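Local coordinates for pseudoalteromonas arctica PAMC 21717 (PDB 5YL7), which probably hydrolyses peptide bonds as a cold-active, calcium-binding serine protease of the subtilase family, at residues W27-G32 with A333-A338; P285-V290 with S308-T313; A292-A297 with D304-I309. All blocks are in the same frame, centred on the assembly; numbering follows the deposited sequence.

Contact 1 of 3, residues W27-G32 with A333-A338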
ATOM      1  N   TRP A  27     -14.474  -7.753   9.762  1.00  7.60           N
ATOM      2  CA  TRP A  27     -14.462  -9.051   9.029  1.00  7.55           C
ATOM      3  C   TRP A  27     -15.743  -9.854   9.259  1.00  8.31           C
ATOM      4  O   TRP A  27     -16.012 -10.739   8.412  1.00  9.21           O
ATOM      5  CB  TRP A  27     -13.255  -9.811   9.420  1.00  6.73           C
ATOM      6  CG  TRP A  27     -11.915  -9.249   8.877  1.00  6.66           C
ATOM      7  CD1 TRP A  27     -11.710  -8.598   7.691  1.00  6.92           C
ATOM      8  CD2 TRP A  27     -10.664  -9.397   9.484  1.00  6.10           C
ATOM      9  NE1 TRP A  27     -10.403  -8.350   7.558  1.00  6.28           N
ATOM     10  CE2 TRP A  27      -9.693  -8.821   8.615  1.00  6.75           C
ATOM     11  CE3 TRP A  27     -10.195  -9.948  10.700  1.00  7.08           C
ATOM     12  CZ2 TRP A  27      -8.359  -8.842   8.897  1.00  7.53           C
ATOM     13  CZ3 TRP A  27      -8.917  -9.925  11.009  1.00  8.01           C
ATOM     14  CH2 TRP A  27      -7.951  -9.313  10.091  1.00  9.07           C
ATOM     15  N   ASP A  28     -16.544  -9.585  10.292  1.00  9.04           N
ATOM     16  CA  ASP A  28     -17.875 -10.223  10.409  1.00  9.26           C
ATOM     17  C   ASP A  28     -18.737  -9.888   9.254  1.00 12.36           C
ATOM     18  O   ASP A  28     -19.756 -10.604   9.011  1.00 13.70           O
ATOM     19  CB  ASP A  28     -18.472  -9.795  11.761  1.00  9.56           C
ATOM     20  CG  ASP A  28     -17.785 -10.420  12.905  1.00 11.41           C
ATOM     21  OD1 ASP A  28     -17.157 -11.482  12.779  1.00 13.76           O
ATOM     22  OD2 ASP A  28     -17.780  -9.742  14.015  1.00 15.45           O
ATOM     23  N   THR A  29     -18.544  -8.739   8.546  1.00 11.99           N
ATOM     24  CA  THR A  29     -19.423  -8.217   7.509  1.00 12.93           C
ATOM     25  C   THR A  29     -18.745  -8.178   6.139  1.00  9.86           C
ATOM     26  O   THR A  29     -19.355  -8.270   5.080  1.00 10.77           O
ATOM     27  CB  THR A  29     -19.812  -6.658   7.922  1.00 12.99           C
ATOM     28  OG1 THR A  29     -20.590  -6.758   9.155  1.00 25.73           O
ATOM     29  CG2 THR A  29     -20.652  -6.059   6.954  1.00 21.03           C
ATOM     30  N   ALA A  30     -17.408  -7.824   6.091  1.00  8.30           N
ATOM     31  CA  ALA A  30     -16.745  -7.622   4.782  1.00  8.20           C
ATOM     32  C   ALA A  30     -15.319  -8.093   4.923  1.00  7.26           C
ATOM     33  O   ALA A  30     -14.625  -7.812   5.898  1.00  7.89           O
ATOM     34  CB  ALA A  30     -16.765  -6.144   4.402  1.00  8.96           C
ATOM     35  N   THR A  31     -14.837  -8.658   3.834  1.00  7.39           N
ATOM     36  CA  THR A  31     -13.452  -9.185   3.705  1.00  7.56           C
ATOM     37  C   THR A  31     -12.780  -8.792   2.369  1.00  6.46           C
ATOM     38  O   THR A  31     -11.630  -9.201   2.124  1.00  7.13           O
ATOM     39  CB  THR A  31     -13.431 -10.696   3.858  1.00  8.30           C
ATOM     40  OG1 THR A  31     -14.304 -11.260   2.847  1.00  9.30           O
ATOM     41  CG2 THR A  31     -13.890 -11.082   5.262  1.00  9.46           C
ATOM     42  N   GLY A  32     -13.471  -8.071   1.540  1.00  7.31           N
ATOM     43  CA  GLY A  32     -12.964  -7.721   0.210  1.00  6.99           C
ATOM     44  C   GLY A  32     -13.315  -8.585  -0.898  1.00  7.83           C
ATOM     45  O   GLY A  32     -12.847  -8.411  -2.012  1.00  7.24           O
ATOM     46  N   ALA A 333     -16.135   0.583  11.757  1.00  6.99           N
ATOM     47  CA  ALA A 333     -17.025   1.707  11.546  1.00  6.59           C
ATOM     48  C   ALA A 333     -17.215   2.066  10.089  1.00  6.96           C
ATOM     49  O   ALA A 333     -18.267   2.455   9.629  1.00  7.87           O
ATOM     50  CB  ALA A 333     -16.560   2.914  12.353  1.00  7.11           C
ATOM     51  N   ALA A 334     -16.122   1.964   9.288  1.00  6.97           N
ATOM     52  CA  ALA A 334     -16.191   2.192   7.900  1.00  6.83           C
ATOM     53  C   ALA A 334     -17.122   1.202   7.172  1.00  6.90           C
ATOM     54  O   ALA A 334     -17.895   1.611   6.352  1.00  7.07           O
ATOM     55  CB  ALA A 334     -14.754   2.155   7.279  1.00  7.46           C
ATOM     56  N   VAL A 335     -16.958  -0.094   7.519  1.00  7.31           N
ATOM     57  CA  VAL A 335     -17.861  -1.090   6.894  1.00  7.87           C
ATOM     58  C   VAL A 335     -19.302  -0.848   7.304  1.00  8.64           C
ATOM     59  O   VAL A 335     -20.172  -0.941   6.422  1.00 10.36           O
ATOM     60  CB  VAL A 335     -17.334  -2.461   7.225  1.00  9.07           C
ATOM     61  CG1 VAL A 335     -18.368  -3.568   7.025  1.00  9.87           C
ATOM     62  CG2 VAL A 335     -16.025  -2.762   6.520  1.00  8.11           C
ATOM     63  N   ALA A 336     -19.536  -0.496   8.555  1.00  7.91           N
ATOM     64  CA  ALA A 336     -20.892  -0.156   8.976  1.00  8.05           C
ATOM     65  C   ALA A 336     -21.456   0.982   8.189  1.00  9.13           C
ATOM     66  O   ALA A 336     -22.637   0.988   7.745  1.00  9.98           O
ATOM     67  CB  ALA A 336     -20.920   0.171  10.451  1.00  8.98           C
ATOM     68  N   ALA A 337     -20.664   2.014   7.939  1.00  8.78           N
ATOM     69  CA  ALA A 337     -21.099   3.150   7.172  1.00  8.12           C
ATOM     70  C   ALA A 337     -21.309   2.883   5.725  1.00  8.99           C
ATOM     71  O   ALA A 337     -22.105   3.588   5.067  1.00 12.50           O
ATOM     72  CB  ALA A 337     -20.090   4.337   7.352  1.00  9.33           C
ATOM     73  N   ALA A 338     -20.667   1.856   5.186  1.00  9.22           N
ATOM     74  CA  ALA A 338     -20.848   1.498   3.801  1.00  9.86           C
ATOM     75  C   ALA A 338     -21.994   0.482   3.646  1.00 12.32           C
ATOM     76  O   ALA A 338     -22.298   0.119   2.518  1.00 15.18           O
ATOM     77  CB  ALA A 338     -19.579   0.810   3.357  1.00  9.91           C
TER

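Contact 2 of 3, residues P285-V290 with S308-T313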
ATOM      1  N   PRO A 285      -1.416   0.671   2.896  1.00  4.14           N
ATOM      2  CA  PRO A 285      -2.171  -0.596   2.478  1.00  4.11           C
ATOM      3  C   PRO A 285      -3.179  -0.972   3.518  1.00  4.30           C
ATOM      4  O   PRO A 285      -4.131  -1.688   3.152  1.00  4.78           O
ATOM      5  CB  PRO A 285      -1.070  -1.608   2.268  1.00  4.43           C
ATOM      6  CG  PRO A 285       0.094  -1.046   3.072  1.00  4.52           C
ATOM      7  CD  PRO A 285       0.043   0.395   2.841  1.00  4.12           C
ATOM      8  N   HIS A 286      -3.051  -0.581   4.776  1.00  3.88           N
ATOM      9  CA  HIS A 286      -4.177  -0.756   5.711  1.00  4.05           C
ATOM     10  C   HIS A 286      -5.369  -0.028   5.202  1.00  4.41           C
ATOM     11  O   HIS A 286      -6.532  -0.542   5.225  1.00  4.90           O
ATOM     12  CB  HIS A 286      -3.801  -0.310   7.116  1.00  4.56           C
ATOM     13  CG  HIS A 286      -2.869  -1.221   7.888  1.00  4.37           C
ATOM     14  ND1 HIS A 286      -1.506  -1.142   7.846  1.00  4.90           N
ATOM     15  CD2 HIS A 286      -3.151  -2.255   8.758  1.00  4.45           C
ATOM     16  CE1 HIS A 286      -1.032  -2.086   8.660  1.00  4.96           C
ATOM     17  NE2 HIS A 286      -1.995  -2.759   9.239  1.00  4.94           N
ATOM     18  N   VAL A 287      -5.196   1.227   4.786  1.00  4.38           N
ATOM     19  CA  VAL A 287      -6.292   2.037   4.288  1.00  4.18           C
ATOM     20  C   VAL A 287      -6.819   1.512   2.930  1.00  4.19           C
ATOM     21  O   VAL A 287      -8.052   1.485   2.753  1.00  4.84           O
ATOM     22  CB  VAL A 287      -5.879   3.502   4.216  1.00  4.27           C
ATOM     23  CG1 VAL A 287      -6.984   4.400   3.672  1.00  4.08           C
ATOM     24  CG2 VAL A 287      -5.390   3.952   5.544  1.00  4.77           C
ATOM     25  N   ALA A 288      -5.948   1.074   2.060  1.00  4.20           N
ATOM     26  CA  ALA A 288      -6.380   0.481   0.799  1.00  3.88           C
ATOM     27  C   ALA A 288      -7.190  -0.745   1.071  1.00  4.40           C
ATOM     28  O   ALA A 288      -8.180  -0.967   0.396  1.00  5.04           O
ATOM     29  CB  ALA A 288      -5.173   0.196  -0.085  1.00  4.64           C
ATOM     30  N   GLY A 289      -6.766  -1.535   2.070  1.00  4.51           N
ATOM     31  CA  GLY A 289      -7.587  -2.713   2.388  1.00  5.12           C
ATOM     32  C   GLY A 289      -8.941  -2.318   2.899  1.00  5.14           C
ATOM     33  O   GLY A 289      -9.948  -2.949   2.531  1.00  5.30           O
ATOM     34  N   VAL A 290      -9.065  -1.307   3.772  1.00  5.05           N
ATOM     35  CA  VAL A 290     -10.395  -0.851   4.191  1.00  5.00           C
ATOM     36  C   VAL A 290     -11.175  -0.312   3.049  1.00  4.99           C
ATOM     37  O   VAL A 290     -12.416  -0.546   3.003  1.00  5.17           O
ATOM     38  CB  VAL A 290     -10.311   0.079   5.426  1.00  5.27           C
ATOM     39  CG1 VAL A 290     -11.700   0.535   5.848  1.00  5.71           C
ATOM     40  CG2 VAL A 290      -9.635  -0.633   6.586  1.00  5.73           C
ATOM     41  N   SER A 308     -14.813   9.724   1.573  1.00  6.64           N
ATOM     42  CA  SER A 308     -15.696  10.297   2.622  1.00  6.71           C
ATOM     43  C   SER A 308     -15.957   9.284   3.699  1.00  6.54           C
ATOM     44  O   SER A 308     -15.912   9.647   4.909  1.00  6.90           O
ATOM     45  CB  SER A 308     -16.899  10.835   1.997  1.00  7.69           C
ATOM     46  OG  SER A 308     -17.710  11.416   3.086  1.00 10.04           O
ATOM     47  N   ILE A 309     -16.260   8.062   3.411  1.00  6.16           N
ATOM     48  CA  ILE A 309     -16.509   7.050   4.424  1.00  6.64           C
ATOM     49  C   ILE A 309     -15.286   6.834   5.255  1.00  6.27           C
ATOM     50  O   ILE A 309     -15.354   6.820   6.513  1.00  6.75           O
ATOM     51  CB  ILE A 309     -17.011   5.708   3.772  1.00  6.57           C
ATOM     52  CG1 ILE A 309     -18.404   5.886   3.221  1.00  6.97           C
ATOM     53  CG2 ILE A 309     -16.988   4.593   4.803  1.00  6.81           C
ATOM     54  CD1 ILE A 309     -18.828   4.818   2.222  1.00  8.33           C
ATOM     55  N   LEU A 310     -14.101   6.707   4.653  1.00  5.73           N
ATOM     56  CA  LEU A 310     -12.842   6.507   5.397  1.00  5.65           C
ATOM     57  C   LEU A 310     -12.645   7.660   6.352  1.00  5.38           C
ATOM     58  O   LEU A 310     -12.296   7.463   7.530  1.00  6.89           O
ATOM     59  CB  LEU A 310     -11.674   6.442   4.456  1.00  6.02           C
ATOM     60  CG  LEU A 310     -11.543   5.122   3.667  1.00  6.51           C
ATOM     61  CD1 LEU A 310     -10.539   5.309   2.499  1.00  6.25           C
ATOM     62  CD2 LEU A 310     -11.105   3.941   4.530  1.00  7.00           C
ATOM     63  N   LYS A 311     -12.789   8.906   5.889  1.00  5.28           N
ATOM     64  CA  LYS A 311     -12.513  10.111   6.679  1.00  6.39           C
ATOM     65  C   LYS A 311     -13.568  10.307   7.766  1.00  6.53           C
ATOM     66  O   LYS A 311     -13.238  10.790   8.849  1.00  6.86           O
ATOM     67  CB  LYS A 311     -12.459  11.333   5.814  1.00  7.16           C
ATOM     68  CG  LYS A 311     -11.237  11.344   4.866  1.00  7.70           C
ATOM     69  CD  LYS A 311     -11.145  12.619   3.990  1.00  8.49           C
ATOM     70  CE  LYS A 311     -10.806  13.773   4.856  1.00  8.72           C
ATOM     71  NZ  LYS A 311     -10.314  14.906   4.004  1.00 10.42           N
ATOM     72  N   SER A 312     -14.810   9.959   7.474  1.00  6.60           N
ATOM     73  CA  SER A 312     -15.903  10.317   8.398  1.00  6.43           C
ATOM     74  C   SER A 312     -16.065   9.338   9.514  1.00  6.94           C
ATOM     75  O   SER A 312     -16.821   9.622  10.448  0.84  4.99           O
ATOM     76  CB  SER A 312     -17.208  10.474   7.624  1.00  7.74           C
ATOM     77  OG  SER A 312     -17.173  11.381   6.545  1.00 10.04           O
ATOM     78  N   THR A 313     -15.452   8.162   9.457  1.00  6.28           N
ATOM     79  CA  THR A 313     -15.617   7.088  10.430  1.00  6.51           C
ATOM     80  C   THR A 313     -14.396   6.787  11.251  1.00  6.04           C
ATOM     81  O   THR A 313     -14.338   5.787  11.936  1.00  6.98           O
ATOM     82  CB  THR A 313     -16.148   5.798   9.760  1.00  7.06           C
ATOM     83  OG1 THR A 313     -15.146   5.333   8.845  1.00  6.87           O
ATOM     84  CG2 THR A 313     -17.448   6.042   9.030  1.00  7.21           C
TER

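Contact 3 of 3, residues A292-A297 with D304-I309. With CA (calcium ion), chain F.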
ATOM      1  N   ALA A 292     -11.180  -1.500   0.098  1.00  4.93           N
ATOM      2  CA  ALA A 292     -11.712  -2.719  -0.463  1.00  5.37           C
ATOM      3  C   ALA A 292     -12.833  -3.269   0.363  1.00  5.61           C
ATOM      4  O   ALA A 292     -13.821  -3.797  -0.258  1.00  6.60           O
ATOM      5  CB  ALA A 292     -10.606  -3.758  -0.703  1.00  5.68           C
ATOM      6  N   LEU A 293     -12.790  -3.248   1.679  1.00  5.41           N
ATOM      7  CA  LEU A 293     -13.914  -3.705   2.515  1.00  6.34           C
ATOM      8  C   LEU A 293     -15.110  -2.862   2.194  1.00  6.49           C
ATOM      9  O   LEU A 293     -16.256  -3.395   2.041  1.00  7.41           O
ATOM     10  CB  LEU A 293     -13.583  -3.668   3.983  1.00  6.00           C
ATOM     11  CG  LEU A 293     -12.353  -4.418   4.425  1.00  6.57           C
ATOM     12  CD1 LEU A 293     -12.236  -4.375   5.955  1.00  7.00           C
ATOM     13  CD2 LEU A 293     -12.337  -5.849   3.913  1.00  7.25           C
ATOM     14  N   ILE A 294     -14.975  -1.565   2.153  1.00  5.76           N
ATOM     15  CA  ILE A 294     -16.041  -0.647   1.798  1.00  5.79           C
ATOM     16  C   ILE A 294     -16.592  -0.990   0.492  1.00  6.25           C
ATOM     17  O   ILE A 294     -17.879  -0.991   0.321  1.00  7.34           O
ATOM     18  CB  ILE A 294     -15.525   0.845   1.829  1.00  6.16           C
ATOM     19  CG1 ILE A 294     -15.239   1.276   3.227  1.00  6.50           C
ATOM     20  CG2 ILE A 294     -16.497   1.746   1.129  1.00  6.78           C
ATOM     21  CD1 ILE A 294     -14.324   2.522   3.296  1.00  6.47           C
ATOM     22  N   LYS A 295     -15.821  -1.248  -0.544  1.00  6.23           N
ATOM     23  CA  LYS A 295     -16.316  -1.542  -1.896  1.00  6.80           C
ATOM     24  C   LYS A 295     -17.062  -2.868  -1.912  1.00  6.81           C
ATOM     25  O   LYS A 295     -18.019  -2.948  -2.710  1.00  8.73           O
ATOM     26  CB  LYS A 295     -15.133  -1.513  -2.879  1.00  7.61           C
ATOM     27  CG  LYS A 295     -15.534  -1.571  -4.319  1.00  7.95           C
ATOM     28  CD  LYS A 295     -16.250  -0.316  -4.753  1.00  9.50           C
ATOM     29  CE  LYS A 295     -16.425  -0.272  -6.260  1.00 13.23           C
ATOM     30  NZ  LYS A 295     -17.109   0.853  -6.761  1.00 21.90           N
ATOM     31  N   GLN A 296     -16.714  -3.845  -1.143  1.00  6.50           N
ATOM     32  CA  GLN A 296     -17.545  -5.070  -1.060  1.00  7.29           C
ATOM     33  C   GLN A 296     -18.916  -4.710  -0.513  1.00  8.69           C
ATOM     34  O   GLN A 296     -19.946  -5.131  -1.047  1.00 10.00           O
ATOM     35  CB  GLN A 296     -16.922  -6.105  -0.211  1.00  7.34           C
ATOM     36  CG  GLN A 296     -17.786  -7.408  -0.116  1.00  7.61           C
ATOM     37  CD  GLN A 296     -17.340  -8.323   0.937  1.00  9.51           C
ATOM     38  OE1 GLN A 296     -16.245  -8.297   1.484  1.00  9.03           O
ATOM     39  NE2 GLN A 296     -18.133  -9.343   1.203  1.00 11.89           N
ATOM     40  N   ALA A 297     -18.978  -3.933   0.539  1.00  7.74           N
ATOM     41  CA  ALA A 297     -20.257  -3.582   1.201  1.00  8.17           C
ATOM     42  C   ALA A 297     -21.053  -2.664   0.340  1.00  8.77           C
ATOM     43  O   ALA A 297     -22.313  -2.716   0.389  1.00 11.27           O
ATOM     44  CB  ALA A 297     -19.978  -2.972   2.539  1.00  9.46           C
ATOM     45  N   ASP A 304     -15.009   9.409  -4.439  1.00  6.44           N
ATOM     46  CA  ASP A 304     -15.269  10.395  -3.421  1.00  7.22           C
ATOM     47  C   ASP A 304     -16.081   9.845  -2.296  1.00  6.68           C
ATOM     48  O   ASP A 304     -15.822  10.191  -1.124  1.00  7.20           O
ATOM     49  CB  ASP A 304     -16.047  11.598  -4.062  1.00  8.18           C
ATOM     50  CG  ASP A 304     -15.164  12.419  -4.886  1.00 11.36           C
ATOM     51  OD1 ASP A 304     -13.918  12.408  -4.829  1.00 10.82           O
ATOM     52  OD2 ASP A 304     -15.705  13.270  -5.643  1.00 15.30           O
ATOM     53  N   GLU A 305     -16.992   8.915  -2.541  1.00  6.38           N
ATOM     54  CA  GLU A 305     -17.763   8.344  -1.463  1.00  6.66           C
ATOM     55  C   GLU A 305     -16.870   7.475  -0.583  1.00  6.37           C
ATOM     56  O   GLU A 305     -16.984   7.465   0.665  1.00  7.31           O
ATOM     57  CB  GLU A 305     -18.909   7.474  -1.947  1.00  8.74           C
ATOM     58  CG  GLU A 305     -20.072   8.283  -2.489  1.00 10.62           C
ATOM     59  CD  GLU A 305     -21.046   7.443  -3.227  1.00 13.05           C
ATOM     60  OE1 GLU A 305     -20.849   6.382  -3.790  1.00 12.15           O
ATOM     61  OE2 GLU A 305     -22.186   8.011  -3.289  1.00 18.60           O
ATOM     62  N   ILE A 306     -15.925   6.708  -1.157  1.00  6.42           N
ATOM     63  CA  ILE A 306     -15.007   5.892  -0.361  1.00  6.24           C
ATOM     64  C   ILE A 306     -14.120   6.743   0.499  1.00  6.10           C
ATOM     65  O   ILE A 306     -13.964   6.479   1.706  1.00  6.06           O
ATOM     66  CB  ILE A 306     -14.231   4.893  -1.220  1.00  6.43           C
ATOM     67  CG1 ILE A 306     -15.146   3.972  -1.990  1.00  7.60           C
ATOM     68  CG2 ILE A 306     -13.183   4.196  -0.373  1.00  6.81           C
ATOM     69  CD1 ILE A 306     -14.428   3.063  -2.990  1.00  9.44           C
ATOM     70  N   GLU A 307     -13.560   7.805  -0.070  1.00  5.36           N
ATOM     71  CA  GLU A 307     -12.753   8.729   0.739  1.00  5.91           C
ATOM     72  C   GLU A 307     -13.588   9.289   1.898  1.00  6.29           C
ATOM     73  O   GLU A 307     -13.128   9.418   3.023  1.00  6.06           O
ATOM     74  CB  GLU A 307     -12.172   9.824  -0.132  1.00  6.04           C
ATOM     75  CG  GLU A 307     -11.340  10.847   0.650  1.00  6.50           C
ATOM     76  CD  GLU A 307     -10.498  11.717  -0.171  1.00  6.78           C
ATOM     77  OE1 GLU A 307     -10.593  11.753  -1.420  1.00  8.29           O
ATOM     78  OE2 GLU A 307      -9.667  12.467   0.422  1.00  8.00           O
ATOM     79  N   SER A 308     -14.813   9.724   1.573  1.00  6.64           N
ATOM     80  CA  SER A 308     -15.696  10.297   2.622  1.00  6.71           C
ATOM     81  C   SER A 308     -15.957   9.284   3.699  1.00  6.54           C
ATOM     82  O   SER A 308     -15.912   9.647   4.909  1.00  6.90           O
ATOM     83  CB  SER A 308     -16.899  10.835   1.997  1.00  7.69           C
ATOM     84  OG  SER A 308     -17.710  11.416   3.086  1.00 10.04           O
ATOM     85  N   ILE A 309     -16.260   8.062   3.411  1.00  6.16           N
ATOM     86  CA  ILE A 309     -16.509   7.050   4.424  1.00  6.64           C
ATOM     87  C   ILE A 309     -15.286   6.834   5.255  1.00  6.27           C
ATOM     88  O   ILE A 309     -15.354   6.820   6.513  1.00  6.75           O
ATOM     89  CB  ILE A 309     -17.011   5.708   3.772  1.00  6.57           C
ATOM     90  CG1 ILE A 309     -18.404   5.886   3.221  1.00  6.97           C
ATOM     91  CG2 ILE A 309     -16.988   4.593   4.803  1.00  6.81           C
ATOM     92  CD1 ILE A 309     -18.828   4.818   2.222  1.00  8.33           C
TER
HETATM   93 CA    CA F 804      -7.674  13.871  -0.038  1.00  6.14          CA
HETATM   94  O   HOH W   1      -9.126  13.976  -2.103  1.00 10.17           O
HETATM   95  O   HOH W   2      -7.083  15.930   1.869  1.00102.83           O
HETATM   96  O   HOH W   3      -8.889  15.886   0.336  1.00 10.46           O
HETATM   97  O   HOH W   4      -5.704  15.141   0.680  1.00 11.53           O
HETATM   98  O   HOH W   5      -6.395  14.855  -1.995  1.00  9.20           O

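Contact 1 of 3, residues W27-G32 with A333-A338
Thr29 and Ala30 meet Val335 in a small apolar contact that lays a loop near the start of the chain against its last helix. The loop follows helix 23-27 and leads into strand 36-41, whereas Val335 sits on helix 331-338, so some 300 residues separate two parts that end up side by side. The surface buried between them is modest, 107 Å² in all, and no hydrogen bond crosses it. One valine carries the whole approach from the helix. Its CG1 lies anti to the backbone N (chi1 162°) and is the branch that meets both loop residues: Val335 CG1 comes 3.4 Å from Thr29 CG2, closer than usual for two methyl carbons, and 3.5 Å from Thr29 CB. The side chains of Thr29 and Val335 run past one another in opposing directions, so they touch along their flanks. The methyl of Ala30 spans the fork of the valine, with Ala30 CB 4.0 Å from Val335 CG1 and 4.1 Å from Val335 CG2.

In the subtilase fold the central parallel sheet is flanked by helices, and here the terminal helix lies beside helix 280-297, from which Leu293 also reaches Val335. That longer helix supplies the polar anchor the contact itself lacks: Gln296 OE1 accepts hydrogen bonds from the backbone N of both Thr31 and Gly32, gripping the loop just beyond Ala30. Trp27, whose side chain starts off away from the terminal helix, donates from NE1 to Val121 O and meets Tyr123 edge-to-face, while Ala30 O lies in the plane of the indole at its edge. Burial is uneven across the patch, with Ala30 and Val335 buried and Thr29 exposed at the margin.

Contact 2 of 3, residues P285-V290 with S308-T313
Val287 and Val290, one turn apart on helix 280-297, receive the two methyl branches of Leu310 from helix 303-312. This is the tight side of the contact, and all three residues are buried. Leu310 CD2 lies 3.7 Å from Val290 CG1 and 4.0 Å from Val290 CB; its other branch, Leu310 CD1, stands 3.9 Å from Val287 CG1. The fork of the leucine thus divides its contacts between the two valines. Both valines hold CG1 anti to the backbone N (chi1 near 180°), and it is this branch that each presents to the leucine. Leucine and Val290 lie alongside each other, pointing opposite ways, while Val287 is met at a slant.

Helix 280-297 is the buried central helix of the subtilase fold, with the probable nucleophile Ser281 near its start. Pro285 interrupts the hydrogen bonding to the preceding turn, and the helix is kinked there. The same valines have further neighbours: Val287 also touches Ala244 on the edge strand 242-245, and Val290 packs on Ala331 and Ala334 of the last helix.

The far side of helix 303-312 is looser and polar, with Ser308 and Ser312 exposed. Ser308 O is gripped twice by Ser312, whose N and OG come from opposite faces of the carbonyl plane; the bond from Ser312 OG to Ser308 O is 2.7 Å long. One residue on, as the helix ends, Thr313 OG1 donates to Ile309 O at 2.8 Å. Lys311, partly exposed, sends NZ to OD1 of Asp241, a calcium ligand.

Contact 3 of 3, residues A292-A297 with D304-I309
Two helices joined by a short turn, 280-297 and 303-312, pack here through Ile294, Ile306 and Ile309, while the outer face of the second helix reaches a calcium site. The local axes come within 10.3 Å at an angle of 118°, and the backbones are nearest at Ile294 and Ile306. Ile294 enters between two isoleucines one turn apart, and both of its branches touch both of them. Ile294 CD1 is closest to Ile309 CG2, at 3.7 Å, while Ile294 CG2 lies between Ile309 CD1 at 4.0 Å and Ile306 CG1 at 4.1 Å. With CG1 beside the backbone N (chi1 -69°), the long arm ending in CD1 is carried along the Ile309 side chain, which runs the opposite way.

At the margin the aliphatic part of Lys295 leans on Ile306, with Lys295 CD 4.2 Å from Ile306 CD1. The charged end goes elsewhere: NZ donates to the carbonyls of Pro299 and Ala301, tying the connecting turn back to the helix that precedes it. Such a pair of helices beside the parallel sheet belongs to the C-terminal part of the subtilase fold, and the last helix adds Ala334 and Ala338 to the surroundings of Ile294.

Glu307 follows Ile306 directly but points away from the interface. Its CG is anti to the backbone N and the chain stays extended, delivering Glu307 OE2 to the calcium ion at 2.5 Å. The other oxygen does not bind the metal; Glu307 OE1 instead accepts a hydrogen bond of 2.7 Å from water 1, itself a calcium ligand, which probably helps fix the rotation of the carboxylate. Val218 and Asp241 complete the protein share of the site. Nearer the helix start, Asp304 forms a salt bridge with Arg190 of helix 180-191.

In the fold
All three contacts are apolar across their interfaces, and the polar work is done around them. Contacts 2 and 3 join the same pair of helices at successive levels: contact 2 is fully buried near the sheet, contact 3 lies farther from the chain's centre with a partly exposed margin, and Leu310 CD2 meets Ile294 CD1 at 3.7 Å where they adjoin. Contact 1 lies farthest from the chain's centre, yet two of its three touching residues are buried. It brings in the chain's last helix and an early loop, and leans on polar bonds from the first helix of contact 3, whereas the second helix of contacts 2 and 3 faces the calcium site.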